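Local atomic coordinates of polyketide synthase (Lyngbya majuscula 19L, PDB entry 3QIT), a protein that acts as the decarboxylating thioesterase domain of curacin A biosynthesis, an alpha/beta hydrolase that forms the terminal alkene of the product. Residues G39-E44 with Y183-R188; K121-V126 with I230-T235. All coordinates share one frame; numbering follows the deposited sequence. Where two conformers were deposited one is given.

Interaction 1. Residues G39-E44 with Y183-R188; sequences GLAWQE and YILAQR
Leu-40 is the bump of this contact, and the hollow that takes it is formed by Ile-184, Leu-185 and Arg-188 on the last turns of helix 179-188. Its isobutyl group runs out with CG anti to the backbone N (chi1 175°), which turns CG toward the helix, and chi2 (63°) then sets CD2 between its two neighbours. There CD2 lies between two walls: CG2 of Ile-184 is 3.6 Å from it, and CD of Arg-188 is equally close to it, at 3.6 Å. The side chains of Leu-40 and Ile-184 meet at about a right angle, a methyl branch against a methyl branch. The third wall is Leu-185, whose CD2 reaches CG of Leu-40 at 3.9 Å.

That same methyl is a smaller bump in the reverse direction, since Leu-185 CD2 lies 3.8 Å from N of Ala-41 and 4.4 Å from its CB, against the short 3-10 segment 39-42 that leads into helix 43-51. Arg-188 adds an extended aliphatic stem that passes obliquely across Leu-40 and carries its guanidinium past it, oblique to the backbone N atoms of Gly-39 and Leu-40; NH1 stops 4.3 Å from Gly-39 N. The guanidinium finds its partners in Asp-60 and Glu-6, both salt bridges, and in Gln-38 through NH1. Asp-60 also accepts a hydrogen bond from Gly-39 N.

No hydrogen bond crosses between the two segments, so their direct adhesion is apolar, while the buried charge of Arg-188 is probably balanced by the two carboxylates beside it; Asp-60, shared by Arg-188 and Gly-39, links the two sides indirectly.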
loop_
_atom_site.group_PDB
_atom_site.type_symbol
_atom_site.label_atom_id
_atom_site.label_comp_id
_atom_site.label_asym_id
_atom_site.label_seq_id
_atom_site.Cartn_x
_atom_site.Cartn_y
_atom_site.Cartn_z
ATOM N N GLY B 39 -13.924 12.845 -11.284
ATOM C CA GLY B 39 -13.417 14.011 -12.039
ATOM C C GLY B 39 -14.510 14.927 -12.528
ATOM O O GLY B 39 -14.346 16.156 -12.536
ATOM N N LEU B 40 -15.660 14.342 -12.871
ATOM C CA LEU B 40 -16.811 15.115 -13.325
ATOM C C LEU B 40 -17.324 16.113 -12.277
ATOM O O LEU B 40 -17.917 17.103 -12.647
ATOM C CB LEU B 40 -17.932 14.182 -13.802
ATOM C CG LEU B 40 -19.276 14.779 -14.205
ATOM C CD1 LEU B 40 -19.155 15.691 -15.403
ATOM C CD2 LEU B 40 -20.280 13.693 -14.468
ATOM N N ALA B 41 -17.013 15.901 -10.993
ATOM C CA ALA B 41 -17.471 16.815 -9.941
ATOM C C ALA B 41 -16.880 18.223 -10.107
ATOM O O ALA B 41 -17.369 19.170 -9.506
ATOM C CB ALA B 41 -17.126 16.238 -8.517
ATOM N N TRP B 42 -15.822 18.336 -10.916
ATOM C CA TRP B 42 -15.176 19.623 -11.176
ATOM C C TRP B 42 -15.844 20.408 -12.278
ATOM O O TRP B 42 -15.403 21.512 -12.571
ATOM C CB TRP B 42 -13.699 19.411 -11.560
ATOM C CG TRP B 42 -12.830 19.048 -10.376
ATOM C CD1 TRP B 42 -12.344 17.809 -10.070
ATOM C CD2 TRP B 42 -12.404 19.929 -9.330
ATOM N NE1 TRP B 42 -11.605 17.873 -8.901
ATOM C CE2 TRP B 42 -11.632 19.165 -8.428
ATOM C CE3 TRP B 42 -12.591 21.302 -9.076
ATOM C CZ2 TRP B 42 -11.024 19.726 -7.284
ATOM C CZ3 TRP B 42 -11.985 21.861 -7.938
ATOM C CH2 TRP B 42 -11.223 21.068 -7.046
ATOM N N GLN B 43 -16.904 19.871 -12.882
ATOM C CA GLN B 43 -17.435 20.483 -14.120
ATOM C C GLN B 43 -17.822 21.957 -13.980
ATOM O O GLN B 43 -17.569 22.763 -14.887
ATOM C CB GLN B 43 -18.627 19.685 -14.642
ATOM C CG GLN B 43 -19.227 20.297 -15.914
ATOM C CD GLN B 43 -19.865 19.265 -16.795
ATOM O OE1 GLN B 43 -19.191 18.626 -17.588
ATOM N NE2 GLN B 43 -21.170 19.113 -16.686
ATOM N N GLU B 44 -18.472 22.304 -12.874
ATOM C CA GLU B 44 -18.922 23.683 -12.678
ATOM C C GLU B 44 -17.774 24.681 -12.536
ATOM O O GLU B 44 -17.927 25.846 -12.904
ATOM C CB GLU B 44 -19.931 23.774 -11.533
ATOM C CG GLU B 44 -21.325 23.208 -11.925
ATOM C CD GLU B 44 -21.938 23.937 -13.135
ATOM O OE1 GLU B 44 -22.110 25.180 -13.080
ATOM O OE2 GLU B 44 -22.237 23.277 -14.154
ATOM N N TYR B 183 -28.007 14.821 -11.148
ATOM C CA TYR B 183 -28.350 13.753 -12.072
ATOM C C TYR B 183 -27.181 13.350 -12.971
ATOM O O TYR B 183 -26.895 12.177 -13.122
ATOM C CB TYR B 183 -29.561 14.156 -12.916
ATOM C CG TYR B 183 -30.047 12.996 -13.727
ATOM C CD1 TYR B 183 -30.969 12.083 -13.187
ATOM C CD2 TYR B 183 -29.526 12.751 -14.991
ATOM C CE1 TYR B 183 -31.398 10.984 -13.925
ATOM C CE2 TYR B 183 -29.941 11.664 -15.737
ATOM C CZ TYR B 183 -30.869 10.788 -15.204
ATOM O OH TYR B 183 -31.267 9.721 -15.964
ATOM N N ILE B 184 -26.507 14.329 -13.563
ATOM C CA ILE B 184 -25.326 14.091 -14.381
ATOM C C ILE B 184 -24.238 13.253 -13.625
ATOM O O ILE B 184 -23.642 12.293 -14.176
ATOM C CB ILE B 184 -24.819 15.482 -14.890
ATOM C CG1 ILE B 184 -25.743 15.943 -16.038
ATOM C CG2 ILE B 184 -23.356 15.446 -15.307
ATOM C CD1 ILE B 184 -25.657 17.431 -16.365
ATOM N N LEU B 185 -24.012 13.604 -12.370
ATOM C CA LEU B 185 -23.024 12.897 -11.526
ATOM C C LEU B 185 -23.460 11.450 -11.270
ATOM O O LEU B 185 -22.701 10.528 -11.500
ATOM C CB LEU B 185 -22.861 13.634 -10.213
ATOM C CG LEU B 185 -22.114 14.967 -10.345
ATOM C CD1 LEU B 185 -22.337 15.796 -9.074
ATOM C CD2 LEU B 185 -20.650 14.725 -10.583
ATOM N N ALA B 186 -24.725 11.272 -10.880
ATOM C CA ALA B 186 -25.251 9.918 -10.591
ATOM C C ALA B 186 -25.256 9.013 -11.827
ATOM O O ALA B 186 -24.961 7.826 -11.731
ATOM C CB ALA B 186 -26.664 10.007 -9.980
ATOM N N GLN B 187 -25.658 9.573 -12.977
ATOM C CA GLN B 187 -25.595 8.931 -14.282
ATOM C C GLN B 187 -24.236 8.307 -14.547
ATOM O O GLN B 187 -24.147 7.165 -14.998
ATOM C CB GLN B 187 -25.900 10.032 -15.333
ATOM C CG GLN B 187 -25.874 9.702 -16.812
ATOM C CD GLN B 187 -26.317 10.936 -17.654
ATOM O OE1 GLN B 187 -25.615 11.943 -17.717
ATOM N NE2 GLN B 187 -27.479 10.846 -18.279
ATOM N N ARG B 188 -23.177 9.023 -14.191
ATOM C CA ARG B 188 -21.836 8.551 -14.475
ATOM C C ARG B 188 -21.393 7.403 -13.552
ATOM O O ARG B 188 -20.625 6.532 -13.956
ATOM C CB ARG B 188 -20.837 9.714 -14.429
ATOM C CG ARG B 188 -19.454 9.324 -14.915
ATOM C CD ARG B 188 -18.665 10.544 -15.347
ATOM N NE ARG B 188 -17.348 10.169 -15.873
ATOM C CZ ARG B 188 -16.218 10.084 -15.164
ATOM N NH1 ARG B 188 -16.222 10.319 -13.860
ATOM N NH2 ARG B 188 -15.075 9.750 -15.776
#

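Interaction 2. Residues K121-V126 with I230-T235; sequences KELILV and IQVPTT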
loop_
_atom_site.group_PDB
_atom_site.type_symbol
_atom_site.label_atom_id
_atom_site.label_comp_id
_atom_site.label_asym_id
_atom_site.label_seq_id
_atom_site.Cartn_x
_atom_site.Cartn_y
_atom_site.Cartn_z
ATOM N N LYS B 121 3.015 25.642 -11.289
ATOM C CA LYS B 121 3.044 27.116 -11.348
ATOM C C LYS B 121 2.402 27.716 -10.096
ATOM O O LYS B 121 2.951 28.648 -9.478
ATOM C CB LYS B 121 2.316 27.598 -12.617
ATOM C CG LYS B 121 2.142 29.106 -12.766
ATOM C CD LYS B 121 1.218 29.384 -13.963
ATOM C CE LYS B 121 1.441 30.776 -14.561
ATOM N NZ LYS B 121 1.037 31.870 -13.657
ATOM N N GLU B 122 1.234 27.191 -9.729
ATOM C CA GLU B 122 0.517 27.620 -8.517
ATOM C C GLU B 122 -0.225 26.425 -7.949
ATOM O O GLU B 122 -0.780 25.631 -8.696
ATOM C CB GLU B 122 -0.489 28.743 -8.814
ATOM C CG GLU B 122 -1.333 29.211 -7.585
ATOM C CD GLU B 122 -0.677 30.342 -6.779
ATOM O OE1 GLU B 122 0.168 31.062 -7.347
ATOM O OE2 GLU B 122 -1.020 30.525 -5.589
ATOM N N LEU B 123 -0.220 26.322 -6.627
ATOM C CA LEU B 123 -0.894 25.259 -5.903
ATOM C C LEU B 123 -2.110 25.852 -5.222
ATOM O O LEU B 123 -1.974 26.756 -4.392
ATOM C CB LEU B 123 0.059 24.688 -4.857
ATOM C CG LEU B 123 -0.421 23.538 -3.995
ATOM C CD1 LEU B 123 -0.728 22.255 -4.840
ATOM C CD2 LEU B 123 0.628 23.233 -2.881
ATOM N N ILE B 124 -3.291 25.347 -5.566
ATOM C CA ILE B 124 -4.556 25.890 -5.041
ATOM C C ILE B 124 -5.187 24.789 -4.192
ATOM O O ILE B 124 -5.597 23.740 -4.722
ATOM C CB ILE B 124 -5.503 26.332 -6.183
ATOM C CG1 ILE B 124 -4.814 27.455 -6.977
ATOM C CG2 ILE B 124 -6.829 26.853 -5.596
ATOM C CD1 ILE B 124 -5.236 27.572 -8.385
ATOM N N LEU B 125 -5.231 25.028 -2.878
ATOM C CA LEU B 125 -5.639 24.004 -1.912
ATOM C C LEU B 125 -7.007 24.351 -1.367
ATOM O O LEU B 125 -7.143 25.280 -0.580
ATOM C CB LEU B 125 -4.590 23.897 -0.783
ATOM C CG LEU B 125 -3.198 23.588 -1.332
ATOM C CD1 LEU B 125 -2.173 23.654 -0.198
ATOM C CD2 LEU B 125 -3.175 22.212 -2.018
ATOM N N VAL B 126 -8.031 23.634 -1.835
ATOM C CA VAL B 126 -9.401 23.961 -1.443
ATOM C C VAL B 126 -9.809 23.042 -0.317
ATOM O O VAL B 126 -9.827 21.816 -0.492
ATOM C CB VAL B 126 -10.386 23.814 -2.622
ATOM C CG1 VAL B 126 -11.796 24.277 -2.222
ATOM C CG2 VAL B 126 -9.900 24.656 -3.800
ATOM N N ILE B 230 6.883 23.273 1.334
ATOM C CA ILE B 230 6.296 23.642 0.043
ATOM C C ILE B 230 6.943 24.949 -0.454
ATOM O O ILE B 230 6.795 25.976 0.211
ATOM C CB ILE B 230 4.732 23.808 0.157
ATOM C CG1 ILE B 230 4.036 22.512 0.635
ATOM C CG2 ILE B 230 4.139 24.286 -1.171
ATOM C CD1 ILE B 230 2.560 22.695 1.212
ATOM N N GLN B 231 7.626 24.910 -1.595
ATOM C CA GLN B 231 8.296 26.102 -2.142
ATOM C C GLN B 231 7.493 26.811 -3.230
ATOM O O GLN B 231 7.765 27.979 -3.564
ATOM C CB GLN B 231 9.689 25.737 -2.664
ATOM C CG GLN B 231 10.732 25.456 -1.572
ATOM C CD GLN B 231 11.304 26.722 -0.933
ATOM O OE1 GLN B 231 10.581 27.512 -0.320
ATOM N NE2 GLN B 231 12.618 26.903 -1.058
ATOM N N VAL B 232 6.494 26.102 -3.751
ATOM C CA VAL B 232 5.686 26.647 -4.830
ATOM C C VAL B 232 4.666 27.659 -4.319
ATOM O O VAL B 232 4.214 27.594 -3.173
ATOM C CB VAL B 232 4.972 25.562 -5.688
ATOM C CG1 VAL B 232 5.987 24.617 -6.328
ATOM C CG2 VAL B 232 3.927 24.816 -4.875
ATOM N N PRO B 233 4.333 28.652 -5.177
ATOM C CA PRO B 233 3.320 29.646 -4.785
ATOM C C PRO B 233 1.988 28.973 -4.489
ATOM O O PRO B 233 1.520 28.135 -5.274
ATOM C CB PRO B 233 3.209 30.537 -6.024
ATOM C CG PRO B 233 4.579 30.439 -6.669
ATOM C CD PRO B 233 4.938 28.980 -6.487
ATOM N N THR B 234 1.383 29.329 -3.360
ATOM C CA THR B 234 0.264 28.534 -2.841
ATOM C C THR B 234 -0.879 29.439 -2.418
ATOM O O THR B 234 -0.628 30.520 -1.917
ATOM C CB THR B 234 0.730 27.659 -1.642
ATOM O OG1 THR B 234 1.753 26.763 -2.093
ATOM C CG2 THR B 234 -0.445 26.836 -1.061
ATOM N N THR B 235 -2.116 29.000 -2.674
ATOM C CA THR B 235 -3.312 29.663 -2.181
ATOM C C THR B 235 -4.143 28.663 -1.401
ATOM O O THR B 235 -4.535 27.607 -1.959
ATOM C CB THR B 235 -4.154 30.193 -3.351
ATOM O OG1 THR B 235 -3.354 31.114 -4.104
ATOM C CG2 THR B 235 -5.418 30.907 -2.851
#
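Thr-235 OG1 donates to Glu-122 OE2 at 2.8 Å, meeting the carboxylate oxygen on its anti side and 35° out of the plane. Glu-122 reaches it by a bend at chi2 (89°) that folds the carboxylate back over the neighbouring strand, and OE2 also forms a salt bridge with Lys-261. Pro-233 CB lies 3.4 Å from Glu-122 OE1. With the carboxylate of Glu-122 replaced by an alanine methyl, the Thr-235 hydroxyl and the Lys-261 ammonium would probably lose this acceptor and a gap would open beside Pro-233.

Three backbone bonds follow: Leu-123 N to Pro-233 O at 2.9 Å, Thr-235 N to Leu-123 O at 2.8 Å, and Leu-125 N to Thr-235 O, with an N-H...O angle of 179°. Their alternation defines parallel pairing of strands 120-126 and 234-239, neighbours in the central sheet of the alpha/beta hydrolase fold.

On the face opposite Thr-235, Leu-123 and Thr-234 lie side by side and point the same way. Thr-234 OG1 donates to Val-232 O at 2.8 Å from above the carbonyl plane, while its CG2 touches Leu-125 CD1 at 3.7 Å. Farther out, Val-232 CG2 packs on Leu-123 CB at 3.9 Å and Ile-230 CG2 meets Leu-123 CD2; helix 104-115 covers Leu-123 and Leu-125 through Ala-109.

Overall arrangement
From the N terminus, the chain first passes 39-44, where it enters helix 43-51, and then reaches strand 120-126, which opens interaction 2. It returns at 183-188 to close interaction 1 over a loop of 138 residues, and only afterwards arrives at 230-235 to close interaction 2 over 103. The segments alternate, so the two loops cross and neither encloses the other. Interaction 1 joins the start of helix 43-51 to the end of helix 179-188; interaction 2 joins two adjacent strands of the central sheet. Their centres lie 25 Å apart and their nearest atoms about 5 Å, without touching, so any link between them runs through other parts of the fold.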